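Side-chain contacts in computational Design of Enzyme (Synthetic construct, PDB 3TP4), which is of unknown function but was computationally designed, probably to carry an activated serine in a catalytic triad on a glycosyl hydrolase family 26-like scaffold: residues T200-Y203 with L204-K208; V134-G138 with S139-E143; F351-F354 with A355-T359. One frame throughout, in Å; residues are numbered along the deposited sequence.

Contact 1. Residues T200-Y203 with L204-K208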
loop_
_atom_site.group_PDB
_atom_site.type_symbol
_atom_site.label_atom_id
_atom_site.label_comp_id
_atom_site.label_asym_id
_atom_site.label_seq_id
_atom_site.Cartn_x
_atom_site.Cartn_y
_atom_site.Cartn_z
ATOM N N THR A 200 -10.927 -4.423 0.303
ATOM C CA THR A 200 -10.193 -3.924 1.457
ATOM C C THR A 200 -10.479 -2.436 1.668
ATOM O O THR A 200 -10.727 -1.979 2.803
ATOM C CB THR A 200 -8.678 -4.145 1.287
ATOM O OG1 THR A 200 -8.389 -5.549 1.323
ATOM C CG2 THR A 200 -7.892 -3.443 2.391
ATOM N N VAL A 201 -10.434 -1.680 0.574
ATOM C CA VAL A 201 -10.653 -0.241 0.648
ATOM C C VAL A 201 -12.093 0.053 1.052
ATOM O O VAL A 201 -12.358 0.897 1.903
ATOM C CB VAL A 201 -10.372 0.452 -0.691
ATOM C CG1 VAL A 201 -10.920 1.866 -0.656
ATOM C CG2 VAL A 201 -8.867 0.482 -0.986
ATOM N N GLU A 202 -13.024 -0.663 0.437
ATOM C CA GLU A 202 -14.443 -0.441 0.685
ATOM C C GLU A 202 -14.840 -0.859 2.108
ATOM O O GLU A 202 -15.562 -0.138 2.799
ATOM C CB GLU A 202 -15.270 -1.170 -0.386
ATOM C CG GLU A 202 -15.168 -0.468 -1.744
ATOM C CD GLU A 202 -15.447 -1.366 -2.933
ATOM O OE1 GLU A 202 -15.641 -2.591 -2.744
ATOM O OE2 GLU A 202 -15.477 -0.831 -4.067
ATOM N N TYR A 203 -14.349 -2.007 2.558
ATOM C CA TYR A 203 -14.633 -2.439 3.926
ATOM C C TYR A 203 -14.121 -1.405 4.937
ATOM O O TYR A 203 -14.873 -0.943 5.792
ATOM C CB TYR A 203 -14.056 -3.828 4.226
ATOM C CG TYR A 203 -14.513 -4.367 5.572
ATOM C CD1 TYR A 203 -15.785 -4.894 5.725
ATOM C CD2 TYR A 203 -13.684 -4.321 6.690
ATOM C CE1 TYR A 203 -16.225 -5.384 6.947
ATOM C CE2 TYR A 203 -14.108 -4.811 7.925
ATOM C CZ TYR A 203 -15.394 -5.340 8.040
ATOM O OH TYR A 203 -15.860 -5.833 9.240
ATOM N N LEU A 204 -12.857 -1.014 4.817
ATOM C CA LEU A 204 -12.290 -0.033 5.746
ATOM C C LEU A 204 -12.989 1.326 5.663
ATOM O O LEU A 204 -13.375 1.894 6.683
ATOM C CB LEU A 204 -10.782 0.136 5.517
ATOM C CG LEU A 204 -9.891 -1.048 5.930
ATOM C CD1 LEU A 204 -8.493 -0.878 5.391
ATOM C CD2 LEU A 204 -9.850 -1.263 7.462
ATOM N N ARG A 205 -13.138 1.853 4.451
ATOM C CA ARG A 205 -13.680 3.200 4.276
ATOM C C ARG A 205 -15.198 3.234 4.456
ATOM O O ARG A 205 -15.725 4.002 5.258
ATOM C CB ARG A 205 -13.316 3.758 2.897
ATOM C CG ARG A 205 -13.955 5.115 2.559
ATOM C CD ARG A 205 -13.806 5.461 1.065
ATOM N NE ARG A 205 -14.524 4.497 0.217
ATOM C CZ ARG A 205 -14.249 4.246 -1.066
ATOM N NH1 ARG A 205 -13.274 4.894 -1.697
ATOM N NH2 ARG A 205 -14.957 3.338 -1.729
ATOM N N ASP A 206 -15.900 2.393 3.709
ATOM C CA ASP A 206 -17.354 2.511 3.637
ATOM C C ASP A 206 -18.034 1.747 4.754
ATOM O O ASP A 206 -19.071 2.168 5.261
ATOM C CB ASP A 206 -17.870 1.996 2.295
ATOM C CG ASP A 206 -17.276 2.737 1.115
ATOM O OD1 ASP A 206 -17.086 3.963 1.209
ATOM O OD2 ASP A 206 -17.002 2.093 0.086
ATOM N N VAL A 207 -17.478 0.599 5.106
ATOM C CA VAL A 207 -18.079 -0.223 6.142
ATOM C C VAL A 207 -17.627 0.198 7.547
ATOM O O VAL A 207 -18.448 0.311 8.446
ATOM C CB VAL A 207 -17.828 -1.730 5.915
ATOM C CG1 VAL A 207 -18.331 -2.532 7.112
ATOM C CG2 VAL A 207 -18.519 -2.214 4.613
ATOM N N LYS A 208 -16.331 0.441 7.738
ATOM C CA LYS A 208 -15.830 0.775 9.076
ATOM C C LYS A 208 -15.717 2.278 9.349
ATOM O O LYS A 208 -15.607 2.698 10.498
ATOM C CB LYS A 208 -14.482 0.091 9.333
ATOM C CG LYS A 208 -14.514 -1.415 9.139
ATOM C CD LYS A 208 -15.480 -2.097 10.108
ATOM C CE LYS A 208 -14.999 -1.965 11.551
ATOM N NZ LYS A 208 -15.714 -2.912 12.452
#

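Contact 2. Residues V134-G138 with S139-E143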
loop_
_atom_site.group_PDB
_atom_site.type_symbol
_atom_site.label_atom_id
_atom_site.label_comp_id
_atom_site.label_asym_id
_atom_site.label_seq_id
_atom_site.Cartn_x
_atom_site.Cartn_y
_atom_site.Cartn_z
ATOM N N VAL A 134 -9.914 -15.758 0.377
ATOM C CA VAL A 134 -10.239 -14.612 1.225
ATOM C C VAL A 134 -11.278 -13.678 0.593
ATOM O O VAL A 134 -11.804 -12.792 1.265
ATOM C CB VAL A 134 -8.973 -13.799 1.628
ATOM C CG1 VAL A 134 -8.003 -14.666 2.422
ATOM C CG2 VAL A 134 -8.290 -13.207 0.396
ATOM N N LEU A 135 -11.572 -13.875 -0.691
ATOM C CA LEU A 135 -12.585 -13.059 -1.371
ATOM C C LEU A 135 -13.976 -13.373 -0.820
ATOM O O LEU A 135 -14.166 -14.393 -0.155
ATOM C CB LEU A 135 -12.547 -13.274 -2.889
ATOM C CG LEU A 135 -11.265 -12.755 -3.546
ATOM C CD1 LEU A 135 -11.272 -13.041 -5.030
ATOM C CD2 LEU A 135 -11.098 -11.261 -3.286
ATOM N N PRO A 136 -14.952 -12.488 -1.085
ATOM C CA PRO A 136 -16.332 -12.711 -0.633
ATOM C C PRO A 136 -16.850 -14.077 -1.086
ATOM O O PRO A 136 -16.712 -14.426 -2.258
ATOM C CB PRO A 136 -17.100 -11.588 -1.333
ATOM C CG PRO A 136 -16.095 -10.497 -1.459
ATOM C CD PRO A 136 -14.802 -11.194 -1.770
ATOM N N GLY A 137 -17.431 -14.834 -0.162
ATOM C CA GLY A 137 -17.914 -16.169 -0.459
ATOM C C GLY A 137 -16.898 -17.234 -0.093
ATOM O O GLY A 137 -17.224 -18.413 0.008
ATOM N N GLY A 138 -15.659 -16.806 0.128
ATOM C CA GLY A 138 -14.563 -17.730 0.330
ATOM C C GLY A 138 -14.512 -18.390 1.689
ATOM O O GLY A 138 -15.096 -17.907 2.664
ATOM N N SER A 139 -13.784 -19.499 1.745
ATOM C CA SER A 139 -13.637 -20.284 2.964
ATOM C C SER A 139 -12.968 -19.492 4.077
ATOM O O SER A 139 -13.176 -19.774 5.256
ATOM C CB SER A 139 -12.824 -21.549 2.682
ATOM O OG SER A 139 -11.491 -21.217 2.329
ATOM N N HIS A 140 -12.154 -18.508 3.707
ATOM C CA HIS A 140 -11.465 -17.708 4.713
ATOM C C HIS A 140 -11.833 -16.218 4.686
ATOM O O HIS A 140 -11.130 -15.401 5.266
ATOM C CB HIS A 140 -9.943 -17.896 4.614
ATOM C CG HIS A 140 -9.452 -19.196 5.181
ATOM N ND1 HIS A 140 -8.832 -19.287 6.410
ATOM C CD2 HIS A 140 -9.490 -20.456 4.686
ATOM C CE1 HIS A 140 -8.510 -20.546 6.648
ATOM N NE2 HIS A 140 -8.899 -21.276 5.618
ATOM N N HIS A 141 -12.933 -15.857 4.029
ATOM C CA HIS A 141 -13.329 -14.445 3.986
ATOM C C HIS A 141 -13.438 -13.843 5.402
ATOM O O HIS A 141 -12.993 -12.715 5.647
ATOM C CB HIS A 141 -14.638 -14.261 3.221
ATOM C CG HIS A 141 -15.001 -12.828 2.988
ATOM N ND1 HIS A 141 -14.183 -11.955 2.300
ATOM C CD2 HIS A 141 -16.095 -12.114 3.348
ATOM C CE1 HIS A 141 -14.755 -10.764 2.254
ATOM N NE2 HIS A 141 -15.915 -10.833 2.882
ATOM N N ALA A 142 -14.005 -14.599 6.338
ATOM C CA ALA A 142 -14.175 -14.102 7.708
ATOM C C ALA A 142 -12.846 -13.750 8.380
ATOM O O ALA A 142 -12.754 -12.754 9.103
ATOM C CB ALA A 142 -14.968 -15.103 8.561
ATOM N N GLU A 143 -11.818 -14.560 8.150
ATOM C CA GLU A 143 -10.486 -14.243 8.669
ATOM C C GLU A 143 -10.028 -12.882 8.138
ATOM O O GLU A 143 -9.521 -12.040 8.891
ATOM C CB GLU A 143 -9.463 -15.319 8.282
ATOM C CG GLU A 143 -10.070 -16.657 7.905
ATOM C CD GLU A 143 -10.535 -17.446 9.105
ATOM O OE1 GLU A 143 -10.999 -18.590 8.920
ATOM O OE2 GLU A 143 -10.427 -16.921 10.232
HETATM O O HOH W 1 -15.407 -17.227 5.856
#

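Contact 3. Residues F351-F354 with A355-T359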
loop_
_atom_site.group_PDB
_atom_site.type_symbol
_atom_site.label_atom_id
_atom_site.label_comp_id
_atom_site.label_asym_id
_atom_site.label_seq_id
_atom_site.Cartn_x
_atom_site.Cartn_y
_atom_site.Cartn_z
ATOM N N PHE A 351 18.917 16.975 -0.878
ATOM C CA PHE A 351 17.731 16.455 -1.532
ATOM C C PHE A 351 16.955 15.465 -0.645
ATOM O O PHE A 351 15.746 15.334 -0.785
ATOM C CB PHE A 351 18.062 15.872 -2.922
ATOM C CG PHE A 351 16.839 15.575 -3.759
ATOM C CD1 PHE A 351 16.127 16.604 -4.355
ATOM C CD2 PHE A 351 16.402 14.273 -3.944
ATOM C CE1 PHE A 351 15.000 16.338 -5.115
ATOM C CE2 PHE A 351 15.274 14.003 -4.692
ATOM C CZ PHE A 351 14.572 15.036 -5.285
ATOM N N THR A 352 17.631 14.795 0.288
ATOM C CA THR A 352 16.940 13.853 1.179
ATOM C C THR A 352 16.373 14.533 2.415
ATOM O O THR A 352 17.086 15.261 3.101
ATOM C CB THR A 352 17.865 12.700 1.640
ATOM O OG1 THR A 352 19.043 13.251 2.252
ATOM C CG2 THR A 352 18.254 11.819 0.435
ATOM N N LEU A 353 15.098 14.280 2.710
ATOM C CA LEU A 353 14.453 14.941 3.839
ATOM C C LEU A 353 14.291 14.003 5.017
ATOM O O LEU A 353 13.890 12.848 4.866
ATOM C CB LEU A 353 13.097 15.531 3.448
ATOM C CG LEU A 353 13.153 16.581 2.329
ATOM C CD1 LEU A 353 11.757 17.041 1.928
ATOM C CD2 LEU A 353 13.998 17.760 2.756
ATOM N N PHE A 354 14.618 14.518 6.193
ATOM C CA PHE A 354 14.447 13.775 7.429
ATOM C C PHE A 354 13.406 14.483 8.303
ATOM O O PHE A 354 12.878 15.528 7.914
ATOM C CB PHE A 354 15.806 13.604 8.111
ATOM C CG PHE A 354 16.683 12.591 7.426
ATOM C CD1 PHE A 354 17.127 12.805 6.121
ATOM C CD2 PHE A 354 17.036 11.414 8.068
ATOM C CE1 PHE A 354 17.916 11.872 5.473
ATOM C CE2 PHE A 354 17.820 10.472 7.430
ATOM C CZ PHE A 354 18.261 10.696 6.124
ATOM N N ALA A 355 13.108 13.908 9.464
ATOM C CA ALA A 355 12.026 14.388 10.326
ATOM C C ALA A 355 12.000 15.894 10.566
ATOM O O ALA A 355 10.945 16.525 10.436
ATOM C CB ALA A 355 12.051 13.664 11.655
ATOM N N SER A 356 13.137 16.469 10.950
ATOM C CA SER A 356 13.152 17.894 11.258
ATOM C C SER A 356 12.953 18.756 10.008
ATOM O O SER A 356 12.754 19.962 10.107
ATOM C CB SER A 356 14.435 18.295 11.996
ATOM O OG SER A 356 15.560 18.153 11.154
ATOM N N GLU A 357 12.993 18.148 8.829
ATOM C CA GLU A 357 12.755 18.917 7.614
ATOM C C GLU A 357 11.322 18.803 7.092
ATOM O O GLU A 357 10.986 19.385 6.066
ATOM C CB GLU A 357 13.762 18.544 6.523
ATOM C CG GLU A 357 15.182 19.021 6.848
ATOM C CD GLU A 357 16.245 18.133 6.251
ATOM O OE1 GLU A 357 16.108 16.896 6.337
ATOM O OE2 GLU A 357 17.212 18.676 5.674
ATOM N N VAL A 358 10.481 18.051 7.791
ATOM C CA VAL A 358 9.084 17.922 7.375
ATOM C C VAL A 358 8.282 19.064 7.969
ATOM O O VAL A 358 8.176 19.181 9.187
ATOM C CB VAL A 358 8.469 16.602 7.846
ATOM C CG1 VAL A 358 6.945 16.591 7.582
ATOM C CG2 VAL A 358 9.156 15.430 7.158
ATOM N N THR A 359 7.721 19.906 7.108
ATOM C CA THR A 359 6.954 21.052 7.569
ATOM C C THR A 359 5.739 21.287 6.665
ATOM O O THR A 359 5.799 21.065 5.452
ATOM C CB THR A 359 7.845 22.319 7.650
ATOM O OG1 THR A 359 7.066 23.443 8.075
ATOM C CG2 THR A 359 8.455 22.629 6.296
HETATM O O HOH W 2 18.715 16.147 5.615
#

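Contact 1. Residues T200-Y203 with L204-K208
Tyr203 sets its ring against both Val207 and Lys208, late in helix 190-207. With CG anti to the backbone N (chi1 -172°), the ring is carried beside its own carbonyl, where CE1 comes 3.5 Å from Val207 CG1. Across the ring, CE2 lies 3.6 Å from Lys208 CG. The lysine chain bends at chi2 and chi3 and then runs alongside the tyrosine, both pointing the same way, and both polar ends reach Asp149 OD1 on helix 141-157. A leucine in place of Tyr203 would probably leave Asp149 short of one hydrogen bond and the Lys208 methylenes without the ring that steadies them.

Elsewhere on the turn, Val201 CG1 sits over one face of the Arg205 guanidinium, 4.0 Å from NH1. That guanidinium grips Asp206 side-on: NE reaches OD1 at 2.8 Å, coming from above the carboxylate plane, while NH2 reaches OD2 at 3.0 Å on the syn side. Glu202 CG packs by Asp206 OD2, its own carboxylate held by His376, and Arg396 adds a second partner to Asp206.

The backbone widens here: Glu202 O accepts from both Asp206 N and Val207 N, and Tyr203 O takes Lys208 N, five residues on, a pi-type turn. Since His376 and Arg396 belong to the Ig-like sheet, this charged side of the helix implies a polar seam between barrel and C-terminal domain, where Arg205 and Arg396 probably share the neutralising of Asp206.

Contact 2. Residues V134-G138 with S139-E143
The His141 ring is pinned to Val134 by its ND1, which donates to the backbone O of Val134 at 2.7 Å in an almost straight bond (173°). That oxygen lies in the plane of the imidazole, so the proton on ND1 points directly at it. One face of the same ring rests on Pro136, whose CA stands 3.7 Å from the ring centroid in a CH-pi contact over the centre. An in-plane hydrogen bond and a covered face together fix the ring's rotation. The side chain gets there with CG anti to the backbone N (chi1 -172°), which folds it back across the loop.

Two consecutive beta turns make that loop, joining helix 130-134 to helix 141-157 on the outside of the barrel, with His140 at the N-cap. The first is type II, from Leu135 to Gly138, and is closed by Gly138 N to Leu135 O at 2.9 Å; Gly137 takes the positive phi there, and at Gly138 a beta carbon would collide with Leu135 O. The second, type I, is closed by His141 N to Gly138 O at 3.3 Å, the donor standing well above the carbonyl plane. A water donates to Gly138 O and accepts from Ala142 N at 3.0 Å, extending the link into the first turn of the helix.

Further out, Phe199 of helix 190-207 meets the His141 ring, Trp428 packs on Pro136, and Asp125 holds the Ser139 hydroxyl.

Contact 3. Residues F351-F354 with A355-T359
Glu357 swings its carboxylate back over the end of strand 352-353 to take the backbone N-H of Phe354. The bond from Phe354 N to Glu357 OE1 is 2.8 Å long and fairly straight (164°), and the nitrogen approaches nearly on the line of the C-O bond. Glu357 reaches it by placing CG beside its own backbone N (chi1 -70°) and extending the chain beyond.

The Leu353 side chain crosses this chain at a slant, with CD2 3.9 Å from Glu357 CB, so the aliphatic part of the glutamate has an apolar neighbour while its charged end works on the backbone. Phe354 CB passes Glu357 OE1 at 3.8 Å, while the ring leads away to meet Phe34 of strand 32-37, the two planes about 25° apart. Glu357 OE1 lies near the ring's plane, at its edge, and not over a face.

A second bond runs in the reverse sense: Glu357 N donates to Phe354 O at 2.8 Å, from above the carbonyl plane. Val358 CG2 brushes the same oxygen at 3.8 Å, and Val358 N closes the next turn onto Ala355 O. A water lies 2.8 Å from Glu357 OE1 and bridges to Thr352 O.

The glutamate side chain thus takes the Phe354 N-H while its own N-H is bonded to Phe354 O, a reciprocal pair that closes the 3-10 turn 355-357 as the chain leaves strand 352-353. The side-chain bond resembles one of the two bonds of a capping box; here it follows a short strand that pairs in parallel with strand 32-37 of the TIM-barrel domain.

In the fold
Contacts 1 and 2 work on the same pair of helices, 141-157 and 190-207; their nearest atoms are about 7 Å apart. Contact 3 lies across the molecule, with its centre about 42 Å from that of contact 2, and belongs to the barrel sheet. All three are partly buried. In contact 1 Thr200 and Leu204 face barrel strands while the other side of the helix carries charge toward the Ig-like domain. Contact 2 is a connection between helices, depending on glycines and an imidazole bonded to a backbone carbonyl. Contact 3 also ties a side chain to backbone, but there a carboxylate receives an N-H at a strand's end, with Phe354 turned into the interior.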